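Long-range contacts in multiheme cytochrome cf (Carboxydothermus ferrireducens DSM 11255, PDB 6QVM), which probably passes electrons through a chain of covalently bound c-type hemes from the cell envelope to insoluble extracellular iron(III), as an undecaheme cytochrome of the S-layer: residues A[263-268]-A[289-294]; A[269-274]-A[283-288]; A[278-283]-A[294-299]. All coordinates share one frame; numbering follows the deposited sequence.

Contact 1 of 3, residues A[263-268]-A[289-294]; sequences DKFQAS and YMPYAF. With HEC (heme c), chain H.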
loop_
_atom_site.group_PDB
_atom_site.type_symbol
_atom_site.label_atom_id
_atom_site.label_comp_id
_atom_site.label_asym_id
_atom_site.label_seq_id
_atom_site.Cartn_x
_atom_site.Cartn_y
_atom_site.Cartn_z
ATOM N N ASP A 263 -35.109 11.783 -9.694
ATOM C CA ASP A 263 -36.490 11.365 -9.894
ATOM C C ASP A 263 -36.643 9.871 -10.180
ATOM O O ASP A 263 -37.771 9.370 -10.170
ATOM C CB ASP A 263 -37.120 12.171 -11.038
ATOM C CG ASP A 263 -36.238 12.213 -12.267
ATOM O OD1 ASP A 263 -35.011 12.037 -12.122
ATOM O OD2 ASP A 263 -36.771 12.411 -13.379
ATOM N N LYS A 264 -35.552 9.149 -10.431
ATOM C CA LYS A 264 -35.635 7.719 -10.697
ATOM C C LYS A 264 -35.349 6.849 -9.481
ATOM O O LYS A 264 -35.947 5.772 -9.362
ATOM C CB LYS A 264 -34.676 7.332 -11.827
ATOM C CG LYS A 264 -34.916 8.115 -13.118
ATOM C CD LYS A 264 -34.685 7.289 -14.364
ATOM C CE LYS A 264 -34.704 8.177 -15.601
ATOM N NZ LYS A 264 -34.615 7.381 -16.857
ATOM N N PHE A 265 -34.478 7.279 -8.562
ATOM C CA PHE A 265 -34.258 6.500 -7.350
ATOM C C PHE A 265 -33.834 7.411 -6.208
ATOM O O PHE A 265 -33.572 8.602 -6.389
ATOM C CB PHE A 265 -33.240 5.367 -7.568
ATOM C CG PHE A 265 -31.884 5.825 -8.036
ATOM C CD1 PHE A 265 -31.644 6.058 -9.381
ATOM C CD2 PHE A 265 -30.845 6.006 -7.136
ATOM C CE1 PHE A 265 -30.398 6.474 -9.818
ATOM C CE2 PHE A 265 -29.597 6.414 -7.568
ATOM C CZ PHE A 265 -29.371 6.645 -8.910
ATOM N N GLN A 266 -33.798 6.817 -5.016
ATOM C CA GLN A 266 -33.473 7.492 -3.770
ATOM C C GLN A 266 -32.415 6.684 -3.030
ATOM O O GLN A 266 -32.025 5.593 -3.455
ATOM C CB GLN A 266 -34.718 7.676 -2.889
ATOM C CG GLN A 266 -35.721 8.658 -3.458
ATOM C CD GLN A 266 -35.172 10.069 -3.504
ATOM O OE1 GLN A 266 -34.915 10.685 -2.468
ATOM N NE2 GLN A 266 -34.974 10.582 -4.710
ATOM N N ALA A 267 -31.968 7.226 -1.893
ATOM C CA ALA A 267 -30.847 6.624 -1.178
ATOM C C ALA A 267 -31.178 5.212 -0.715
ATOM O O ALA A 267 -30.308 4.332 -0.705
ATOM C CB ALA A 267 -30.437 7.492 0.007
ATOM N N SER A 268 -32.430 4.976 -0.325
ATOM C CA SER A 268 -32.831 3.663 0.166
ATOM C C SER A 268 -32.943 2.620 -0.943
ATOM O O SER A 268 -32.995 1.424 -0.641
ATOM C CB SER A 268 -34.159 3.765 0.921
ATOM O OG SER A 268 -35.127 4.445 0.145
ATOM N N TYR A 289 -26.242 -1.748 -11.787
ATOM C CA TYR A 289 -26.050 -0.310 -11.793
ATOM C C TYR A 289 -27.365 0.402 -12.097
ATOM O O TYR A 289 -28.299 -0.166 -12.667
ATOM C CB TYR A 289 -24.973 0.078 -12.802
ATOM C CG TYR A 289 -23.584 -0.316 -12.352
ATOM C CD1 TYR A 289 -22.942 0.380 -11.339
ATOM C CD2 TYR A 289 -22.922 -1.392 -12.930
ATOM C CE1 TYR A 289 -21.678 0.028 -10.922
ATOM C CE2 TYR A 289 -21.656 -1.755 -12.514
ATOM C CZ TYR A 289 -21.043 -1.037 -11.514
ATOM O OH TYR A 289 -19.790 -1.392 -11.093
ATOM N N MET A 290 -27.428 1.658 -11.691
ATOM C CA MET A 290 -28.629 2.473 -11.712
ATOM C C MET A 290 -28.598 3.457 -12.874
ATOM O O MET A 290 -27.539 3.722 -13.448
ATOM C CB MET A 290 -28.768 3.221 -10.383
ATOM C CG MET A 290 -28.667 2.316 -9.166
ATOM S SD MET A 290 -30.261 1.984 -8.406
ATOM C CE MET A 290 -29.798 2.098 -6.693
ATOM N N PRO A 291 -29.751 4.005 -13.267
ATOM C CA PRO A 291 -29.790 4.840 -14.480
ATOM C C PRO A 291 -29.050 6.170 -14.373
ATOM O O PRO A 291 -28.756 6.764 -15.417
ATOM C CB PRO A 291 -31.296 5.057 -14.705
ATOM C CG PRO A 291 -31.925 4.831 -13.372
ATOM C CD PRO A 291 -31.105 3.740 -12.747
ATOM N N TYR A 292 -28.742 6.661 -13.170
ATOM C CA TYR A 292 -28.017 7.917 -13.020
ATOM C C TYR A 292 -26.667 7.694 -12.352
ATOM O O TYR A 292 -26.505 6.802 -11.516
ATOM C CB TYR A 292 -28.798 8.942 -12.188
ATOM C CG TYR A 292 -30.022 9.527 -12.846
ATOM C CD1 TYR A 292 -30.057 9.797 -14.209
ATOM C CD2 TYR A 292 -31.146 9.827 -12.089
ATOM C CE1 TYR A 292 -31.184 10.343 -14.798
ATOM C CE2 TYR A 292 -32.273 10.372 -12.664
ATOM C CZ TYR A 292 -32.290 10.630 -14.019
ATOM O OH TYR A 292 -33.420 11.173 -14.590
ATOM N N ALA A 293 -25.702 8.523 -12.734
ATOM C CA ALA A 293 -24.472 8.715 -11.988
ATOM C C ALA A 293 -24.461 10.136 -11.437
ATOM O O ALA A 293 -25.224 10.996 -11.884
ATOM C CB ALA A 293 -23.243 8.469 -12.871
ATOM N N PHE A 294 -23.601 10.381 -10.454
ATOM C CA PHE A 294 -23.442 11.714 -9.888
ATOM C C PHE A 294 -22.105 12.277 -10.344
ATOM O O PHE A 294 -21.052 11.698 -10.055
ATOM C CB PHE A 294 -23.527 11.697 -8.363
ATOM C CG PHE A 294 -23.677 13.062 -7.754
ATOM C CD1 PHE A 294 -22.568 13.786 -7.358
ATOM C CD2 PHE A 294 -24.931 13.622 -7.587
ATOM C CE1 PHE A 294 -22.704 15.046 -6.802
ATOM C CE2 PHE A 294 -25.076 14.884 -7.039
ATOM C CZ PHE A 294 -23.961 15.597 -6.645
HETATM FE FE HEC H . -13.007 -0.745 -12.327
HETATM C CHA HEC H . -11.333 2.262 -11.913
HETATM C CHB HEC H . -15.965 0.993 -12.606
HETATM C CHC HEC H . -14.667 -3.691 -13.000
HETATM C CHD HEC H . -10.168 -2.510 -11.625
HETATM N NA HEC H . -13.548 1.251 -12.272
HETATM C C1A HEC H . -12.701 2.323 -12.057
HETATM C C2A HEC H . -13.499 3.532 -12.036
HETATM C C3A HEC H . -14.778 3.189 -12.229
HETATM C C4A HEC H . -14.834 1.747 -12.382
HETATM C CMA HEC H . -15.975 4.161 -12.269
HETATM C CAA HEC H . -12.946 4.961 -11.842
HETATM C CBA HEC H . -12.489 5.458 -13.215
HETATM C CGA HEC H . -12.035 6.894 -13.143
HETATM O O1A HEC H . -11.106 7.211 -12.349
HETATM O O2A HEC H . -12.600 7.718 -13.910
HETATM N NB HEC H . -14.954 -1.267 -12.694
HETATM C C1B HEC H . -15.993 -0.366 -12.864
HETATM C C2B HEC H . -17.138 -1.106 -13.351
HETATM C C3B HEC H . -16.788 -2.405 -13.461
HETATM C C4B HEC H . -15.403 -2.526 -13.046
HETATM C CMB HEC H . -18.509 -0.462 -13.654
HETATM C CAB HEC H . -17.665 -3.593 -13.929
HETATM C CBB HEC H . -18.164 -3.403 -15.381
HETATM N NC HEC H . -12.517 -2.728 -12.288
HETATM C C1C HEC H . -13.340 -3.785 -12.631
HETATM C C2C HEC H . -12.564 -5.009 -12.567
HETATM C C3C HEC H . -11.313 -4.685 -12.187
HETATM C C4C HEC H . -11.270 -3.244 -12.005
HETATM C CMC HEC H . -13.118 -6.419 -12.863
HETATM C CAC HEC H . -10.109 -5.630 -11.947
HETATM C CBC HEC H . -9.685 -6.315 -13.262
HETATM N ND HEC H . -11.071 -0.202 -11.821
HETATM C C1D HEC H . -10.054 -1.132 -11.634
HETATM C C2D HEC H . -8.815 -0.422 -11.450
HETATM C C3D HEC H . -9.170 1.073 -11.538
HETATM C C4D HEC H . -10.593 1.108 -11.770
HETATM C CMD HEC H . -7.452 -1.096 -11.202
HETATM C CAD HEC H . -8.234 2.298 -11.412
HETATM C CBD HEC H . -7.097 2.206 -12.434
HETATM C CGD HEC H . -7.594 2.577 -13.806
HETATM O O1D HEC H . -8.695 3.167 -13.891
HETATM O O2D HEC H . -6.900 2.289 -14.811
#
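Phe265 and Met290 make a Met-aromatic contact where the loop leading to strand 270-275 packs on the residues entering strand 292-295, part of an antiparallel sheet of five strands. Met290 lies over one ring face: SD is 4.3 Å from the ring centroid of Phe265, 13° off the normal, and Met290 CB makes a CH-pi contact nearer the rim. The unbranched thioether, bent at its second and third torsions, can follow the flat ring in this way. Phe265 CG sits between its backbone N and carbonyl carbon (chi1 58°), and from there the ring reaches across to Met290. The backbone N of Tyr292 meets the ring edge in plane, 3.7 Å from Phe265 CE1, while Pro291 CD approaches obliquely. Farther out, the aliphatic part of Lys264 serves as an apolar surface: its CD rests 3.8 Å from Pro291 CG, and its CG and CE lie against the Tyr292 phenol, the two side chains crossing at about a right angle. Tyr289, on the same segment as Tyr292, meets the CMB methyl of a heme c instead. At the exposed end, Tyr292 OH donates to Asp263 OD1 over 3.1 Å, meeting the carboxylate on its syn side, 18° out of its plane.

Contact 2 of 3, residues A[269-274]-A[283-288]; sequences DVRYVI and VGKDYK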
loop_
_atom_site.group_PDB
_atom_site.type_symbol
_atom_site.label_atom_id
_atom_site.label_comp_id
_atom_site.label_asym_id
_atom_site.label_seq_id
_atom_site.Cartn_x
_atom_site.Cartn_y
_atom_site.Cartn_z
ATOM N N ASP A 269 -32.972 3.036 -2.210
ATOM C CA ASP A 269 -32.859 2.082 -3.305
ATOM C C ASP A 269 -31.419 1.656 -3.553
ATOM O O ASP A 269 -31.190 0.692 -4.293
ATOM C CB ASP A 269 -33.437 2.675 -4.593
ATOM C CG ASP A 269 -34.822 3.265 -4.395
ATOM O OD1 ASP A 269 -35.723 2.546 -3.902
ATOM O OD2 ASP A 269 -34.999 4.459 -4.719
ATOM N N VAL A 270 -30.453 2.346 -2.949
ATOM C CA VAL A 270 -29.040 2.159 -3.249
ATOM C C VAL A 270 -28.420 1.238 -2.211
ATOM O O VAL A 270 -28.582 1.445 -1.003
ATOM C CB VAL A 270 -28.300 3.505 -3.302
ATOM C CG1 VAL A 270 -26.859 3.303 -3.744
ATOM C CG2 VAL A 270 -29.018 4.461 -4.235
ATOM N N ARG A 271 -27.705 0.224 -2.683
ATOM C CA ARG A 271 -26.938 -0.656 -1.815
ATOM C C ARG A 271 -25.516 -0.138 -1.617
ATOM O O ARG A 271 -25.032 -0.051 -0.485
ATOM C CB ARG A 271 -26.916 -2.063 -2.412
ATOM C CG ARG A 271 -26.607 -3.146 -1.416
ATOM C CD ARG A 271 -26.569 -4.492 -2.069
ATOM N NE ARG A 271 -27.875 -5.137 -2.164
ATOM C CZ ARG A 271 -28.467 -5.767 -1.153
ATOM N NH1 ARG A 271 -29.644 -6.349 -1.316
ATOM N NH2 ARG A 271 -27.869 -5.836 0.022
ATOM N N TYR A 272 -24.832 0.199 -2.709
ATOM C CA TYR A 272 -23.463 0.687 -2.647
ATOM C C TYR A 272 -23.274 1.837 -3.624
ATOM O O TYR A 272 -23.968 1.935 -4.637
ATOM C CB TYR A 272 -22.447 -0.417 -2.971
ATOM C CG TYR A 272 -22.299 -1.448 -1.882
ATOM C CD1 TYR A 272 -21.861 -1.087 -0.616
ATOM C CD2 TYR A 272 -22.596 -2.783 -2.119
ATOM C CE1 TYR A 272 -21.718 -2.024 0.381
ATOM C CE2 TYR A 272 -22.463 -3.730 -1.124
ATOM C CZ TYR A 272 -22.020 -3.344 0.124
ATOM O OH TYR A 272 -21.879 -4.274 1.126
ATOM N N VAL A 273 -22.317 2.708 -3.309
ATOM C CA VAL A 273 -21.884 3.774 -4.203
ATOM C C VAL A 273 -20.443 3.497 -4.603
ATOM O O VAL A 273 -19.581 3.298 -3.739
ATOM C CB VAL A 273 -22.008 5.157 -3.543
ATOM C CG1 VAL A 273 -21.570 6.252 -4.514
ATOM C CG2 VAL A 273 -23.429 5.389 -3.057
ATOM N N ILE A 274 -20.186 3.466 -5.905
ATOM C CA ILE A 274 -18.834 3.294 -6.419
ATOM C C ILE A 274 -18.202 4.677 -6.523
ATOM O O ILE A 274 -18.696 5.544 -7.252
ATOM C CB ILE A 274 -18.837 2.566 -7.771
ATOM C CG1 ILE A 274 -19.648 1.270 -7.666
ATOM C CG2 ILE A 274 -17.419 2.259 -8.211
ATOM C CD1 ILE A 274 -19.276 0.401 -6.468
ATOM N N VAL A 283 -25.338 1.314 -7.010
ATOM C CA VAL A 283 -25.565 -0.120 -7.124
ATOM C C VAL A 283 -26.860 -0.458 -6.397
ATOM O O VAL A 283 -26.986 -0.213 -5.191
ATOM C CB VAL A 283 -24.382 -0.915 -6.551
ATOM C CG1 VAL A 283 -24.704 -2.397 -6.505
ATOM C CG2 VAL A 283 -23.124 -0.659 -7.382
ATOM N N GLY A 284 -27.812 -1.032 -7.126
ATOM C CA GLY A 284 -29.119 -1.310 -6.579
ATOM C C GLY A 284 -29.137 -2.482 -5.616
ATOM O O GLY A 284 -28.142 -3.171 -5.393
ATOM N N LYS A 285 -30.320 -2.717 -5.043
ATOM C CA LYS A 285 -30.511 -3.852 -4.153
ATOM C C LYS A 285 -30.303 -5.186 -4.864
ATOM O O LYS A 285 -30.002 -6.182 -4.199
ATOM C CB LYS A 285 -31.907 -3.794 -3.529
ATOM C CG LYS A 285 -32.121 -2.603 -2.613
ATOM C CD LYS A 285 -32.530 -3.047 -1.220
ATOM C CE LYS A 285 -32.353 -1.918 -0.210
ATOM N NZ LYS A 285 -30.916 -1.662 0.076
ATOM N N ASP A 286 -30.454 -5.225 -6.188
ATOM C CA ASP A 286 -30.176 -6.409 -6.987
ATOM C C ASP A 286 -28.758 -6.418 -7.546
ATOM O O ASP A 286 -28.448 -7.259 -8.391
ATOM C CB ASP A 286 -31.191 -6.518 -8.129
ATOM C CG ASP A 286 -31.104 -5.359 -9.104
ATOM O OD1 ASP A 286 -30.535 -4.313 -8.733
ATOM O OD2 ASP A 286 -31.601 -5.503 -10.243
ATOM N N TYR A 287 -27.917 -5.469 -7.126
ATOM C CA TYR A 287 -26.505 -5.339 -7.485
ATOM C C TYR A 287 -26.276 -4.898 -8.922
ATOM O O TYR A 287 -25.146 -5.027 -9.428
ATOM C CB TYR A 287 -25.726 -6.633 -7.221
ATOM C CG TYR A 287 -25.698 -7.007 -5.766
ATOM C CD1 TYR A 287 -24.750 -6.466 -4.911
ATOM C CD2 TYR A 287 -26.630 -7.891 -5.245
ATOM C CE1 TYR A 287 -24.720 -6.806 -3.577
ATOM C CE2 TYR A 287 -26.616 -8.235 -3.909
ATOM C CZ TYR A 287 -25.657 -7.687 -3.080
ATOM O OH TYR A 287 -25.627 -8.013 -1.748
ATOM N N LYS A 288 -27.295 -4.376 -9.594
ATOM C CA LYS A 288 -27.120 -3.825 -10.926
ATOM C C LYS A 288 -26.985 -2.315 -10.843
ATOM O O LYS A 288 -27.541 -1.675 -9.949
ATOM C CB LYS A 288 -28.287 -4.188 -11.842
ATOM C CG LYS A 288 -28.507 -5.675 -12.001
ATOM C CD LYS A 288 -29.197 -6.029 -13.303
ATOM C CE LYS A 288 -29.519 -7.518 -13.341
ATOM N NZ LYS A 288 -29.710 -8.009 -14.736
HETATM O O HOH W 1 -32.717 -1.027 -6.207
#
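Arg271 and Tyr272 both face Val283, forming a classic beta bulge in the hairpin of strands 270-275 and 279-284. The backbone bonds define it: Val283 O takes a short bond from Arg271 N (2.6 Å) and a weak one from Tyr272 N, while Val283 N returns a bond to Tyr272 O. The extra residue turns the chain at Arg271 and directs its side chain toward the type I turn from Gly284 to Tyr287.

Side-chain hydrogen bonding centres on Lys285 O, which Arg271 grips side-on with two nitrogens. NH1 of Arg271 lies in the carbonyl plane on a lone pair, 2.9 Å from Lys285 O; NE of Arg271, at 3.1 Å from the same oxygen, stands above that plane. A water joins Asp269 O to Lys285 N, the amide of the preceding peptide.

Stacking supplies a second hold on the arginine. Its guanidinium lies flat on the Tyr287 ring, planes 11° apart and centres 4.6 Å apart, with a bend at chi3 (-86°) turning it onto the ring. Tyr287 OH and Tyr272 OH both bond to Glu342.

Apolar contacts continue along the strands, where beta-branched residues suit the extended chain: Val283 CG2 touches Ile274 CG1 at 4.0 Å, and the CB atoms of Val283 and Tyr272 meet.

Gly284 has no side chain, and a CB there would collide with the Asp286 carboxylate. The chemistry implies a guanidinium fixed both in plane and by its face: the carbonyl limits its rotation, the phenol ring covers one side, and its positive charge probably polarises the Lys285 peptide.

Contact 3 of 3, residues A[278-283]-A[294-299]; sequences TELLFV and FDKAEN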
loop_
_atom_site.group_PDB
_atom_site.type_symbol
_atom_site.label_atom_id
_atom_site.label_comp_id
_atom_site.label_asym_id
_atom_site.label_seq_id
_atom_site.Cartn_x
_atom_site.Cartn_y
_atom_site.Cartn_z
ATOM N N THR A 278 -13.855 11.552 -9.809
ATOM C CA THR A 278 -14.717 12.474 -10.538
ATOM C C THR A 278 -16.187 12.076 -10.556
ATOM O O THR A 278 -17.029 12.927 -10.856
ATOM C CB THR A 278 -14.238 12.635 -11.988
ATOM O OG1 THR A 278 -14.168 11.343 -12.598
ATOM C CG2 THR A 278 -12.874 13.306 -12.042
ATOM N N GLU A 279 -16.529 10.830 -10.235
ATOM C CA GLU A 279 -17.890 10.383 -10.479
ATOM C C GLU A 279 -18.311 9.353 -9.442
ATOM O O GLU A 279 -17.480 8.638 -8.875
ATOM C CB GLU A 279 -18.018 9.802 -11.889
ATOM C CG GLU A 279 -19.441 9.722 -12.397
ATOM C CD GLU A 279 -19.505 9.442 -13.885
ATOM O OE1 GLU A 279 -18.873 8.459 -14.335
ATOM O OE2 GLU A 279 -20.165 10.227 -14.604
ATOM N N LEU A 280 -19.619 9.298 -9.202
ATOM C CA LEU A 280 -20.247 8.295 -8.356
ATOM C C LEU A 280 -21.144 7.409 -9.209
ATOM O O LEU A 280 -21.951 7.914 -9.996
ATOM C CB LEU A 280 -21.072 8.956 -7.249
ATOM C CG LEU A 280 -20.323 9.822 -6.236
ATOM C CD1 LEU A 280 -21.278 10.298 -5.155
ATOM C CD2 LEU A 280 -19.162 9.055 -5.622
ATOM N N LEU A 281 -20.997 6.098 -9.054
ATOM C CA LEU A 281 -21.924 5.122 -9.605
ATOM C C LEU A 281 -22.709 4.498 -8.461
ATOM O O LEU A 281 -22.240 4.451 -7.320
ATOM C CB LEU A 281 -21.190 4.039 -10.399
ATOM C CG LEU A 281 -20.414 4.473 -11.645
ATOM C CD1 LEU A 281 -19.839 3.250 -12.342
ATOM C CD2 LEU A 281 -21.282 5.274 -12.603
ATOM N N PHE A 282 -23.910 4.022 -8.766
ATOM C CA PHE A 282 -24.831 3.554 -7.743
ATOM C C PHE A 282 -25.282 2.135 -8.054
ATOM O O PHE A 282 -25.564 1.796 -9.206
ATOM C CB PHE A 282 -26.021 4.512 -7.616
ATOM C CG PHE A 282 -25.626 5.887 -7.138
ATOM C CD1 PHE A 282 -25.131 6.827 -8.028
ATOM C CD2 PHE A 282 -25.708 6.224 -5.795
ATOM C CE1 PHE A 282 -24.749 8.080 -7.597
ATOM C CE2 PHE A 282 -25.320 7.480 -5.355
ATOM C CZ PHE A 282 -24.844 8.409 -6.260
ATOM N N VAL A 283 -25.338 1.314 -7.010
ATOM C CA VAL A 283 -25.565 -0.120 -7.124
ATOM C C VAL A 283 -26.860 -0.458 -6.397
ATOM O O VAL A 283 -26.986 -0.213 -5.191
ATOM C CB VAL A 283 -24.382 -0.915 -6.551
ATOM C CG1 VAL A 283 -24.704 -2.397 -6.505
ATOM C CG2 VAL A 283 -23.124 -0.659 -7.382
ATOM N N PHE A 294 -23.601 10.381 -10.454
ATOM C CA PHE A 294 -23.442 11.714 -9.888
ATOM C C PHE A 294 -22.105 12.277 -10.344
ATOM O O PHE A 294 -21.052 11.698 -10.055
ATOM C CB PHE A 294 -23.527 11.697 -8.363
ATOM C CG PHE A 294 -23.677 13.062 -7.754
ATOM C CD1 PHE A 294 -22.568 13.786 -7.358
ATOM C CD2 PHE A 294 -24.931 13.622 -7.587
ATOM C CE1 PHE A 294 -22.704 15.046 -6.802
ATOM C CE2 PHE A 294 -25.076 14.884 -7.039
ATOM C CZ PHE A 294 -23.961 15.597 -6.645
ATOM N N ASP A 295 -22.150 13.397 -11.057
ATOM C CA ASP A 295 -20.946 14.079 -11.520
ATOM C C ASP A 295 -20.491 15.064 -10.446
ATOM O O ASP A 295 -21.216 16.009 -10.126
ATOM C CB ASP A 295 -21.220 14.788 -12.845
ATOM C CG ASP A 295 -19.971 15.390 -13.460
ATOM O OD1 ASP A 295 -19.475 16.410 -12.932
ATOM O OD2 ASP A 295 -19.481 14.843 -14.472
ATOM N N LYS A 296 -19.288 14.854 -9.902
ATOM C CA LYS A 296 -18.836 15.669 -8.779
ATOM C C LYS A 296 -18.521 17.101 -9.193
ATOM O O LYS A 296 -18.697 18.022 -8.388
ATOM C CB LYS A 296 -17.614 15.026 -8.120
ATOM C CG LYS A 296 -17.914 13.703 -7.426
ATOM C CD LYS A 296 -16.686 13.102 -6.766
ATOM C CE LYS A 296 -17.075 11.908 -5.913
ATOM N NZ LYS A 296 -15.896 11.227 -5.314
ATOM N N ALA A 297 -18.066 17.314 -10.430
ATOM C CA ALA A 297 -17.641 18.649 -10.829
ATOM C C ALA A 297 -18.834 19.575 -11.015
ATOM O O ALA A 297 -18.827 20.705 -10.515
ATOM C CB ALA A 297 -16.795 18.579 -12.097
ATOM N N GLU A 298 -19.867 19.130 -11.734
ATOM C CA GLU A 298 -21.030 19.976 -11.974
ATOM C C GLU A 298 -22.178 19.690 -11.020
ATOM O O GLU A 298 -23.285 20.186 -11.248
ATOM C CB GLU A 298 -21.508 19.861 -13.426
ATOM C CG GLU A 298 -22.155 18.547 -13.809
ATOM C CD GLU A 298 -22.328 18.428 -15.308
ATOM O OE1 GLU A 298 -23.404 17.986 -15.760
ATOM O OE2 GLU A 298 -21.383 18.792 -16.037
ATOM N N ASN A 299 -21.941 18.908 -9.962
ATOM C CA ASN A 299 -22.872 18.779 -8.842
ATOM C C ASN A 299 -24.216 18.184 -9.260
ATOM O O ASN A 299 -25.258 18.537 -8.695
ATOM C CB ASN A 299 -23.091 20.139 -8.162
ATOM C CG ASN A 299 -23.111 20.046 -6.657
ATOM O OD1 ASN A 299 -22.665 19.055 -6.082
ATOM N ND2 ASN A 299 -23.616 21.090 -6.004
HETATM O O HOH W 2 -16.991 15.338 -12.079
#
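The ring of Phe282 turns its edge to Phe294, with the backbone N of Phe294 in the ring plane, 3.8 Å from Phe282 CE1. Phe282 CE1 also touches Phe294 CB, and the two side chains lie side by side, pointing the same way. Leu280 CD1 approaches the Phe294 ring obliquely, and Trp301, from the next strand, 300-303, meets that ring edge-to-face. Phe282, Leu280 and Phe294 share one side of the antiparallel hairpin of strands 279-284 and 292-295, within the five-stranded sheet. Leu280 and Phe294 form its hydrogen-bonded pair: Leu280 N donates to Phe294 O (2.9 Å), and Phe294 N to Leu280 O. Glu279 and Asp295 are the neighbouring non-hydrogen-bonded pair on the other face, a partly exposed position that suits carboxylates; solvent probably eases their like charges.

Past the last paired residues, Lys296 N donates to Thr278 O. Its side chain crosses Leu280 at about a right angle; extended beyond CG (chi2 -179°), it lays CE 3.5 Å from Leu280 CD2 and carries NZ to Asn275 OD1 and Ser276 O. Replacing it with an alanine would probably leave those two oxygens without their ammonium partner and uncover the Leu280 methyl. At the end of the strand, Asp295 makes an Asx motif with the turn that follows: its OD1 accepts from Glu298 N at 3.0 Å, the donor on the anti side of the carboxylate.

How the contacts relate
From the N terminus, the chain first passes 263-268, which contact 1 joins to 289-294, closing a loop around the hairpin of strands 270-275 and 279-284. Contact 2 is nested inside that loop and pairs the two strands of this hairpin. Contact 3 then joins 279-284 to 292-295; its segments alternate with those of both other contacts, so it crosses each. Val283 is common to contacts 2 and 3, and Phe294 to contacts 1 and 3. Met290 CE, packed on Val270 CG2, bridges contacts 1 and 2. Together they tie three neighbouring strands of one sheet to each other and to the loop that precedes them.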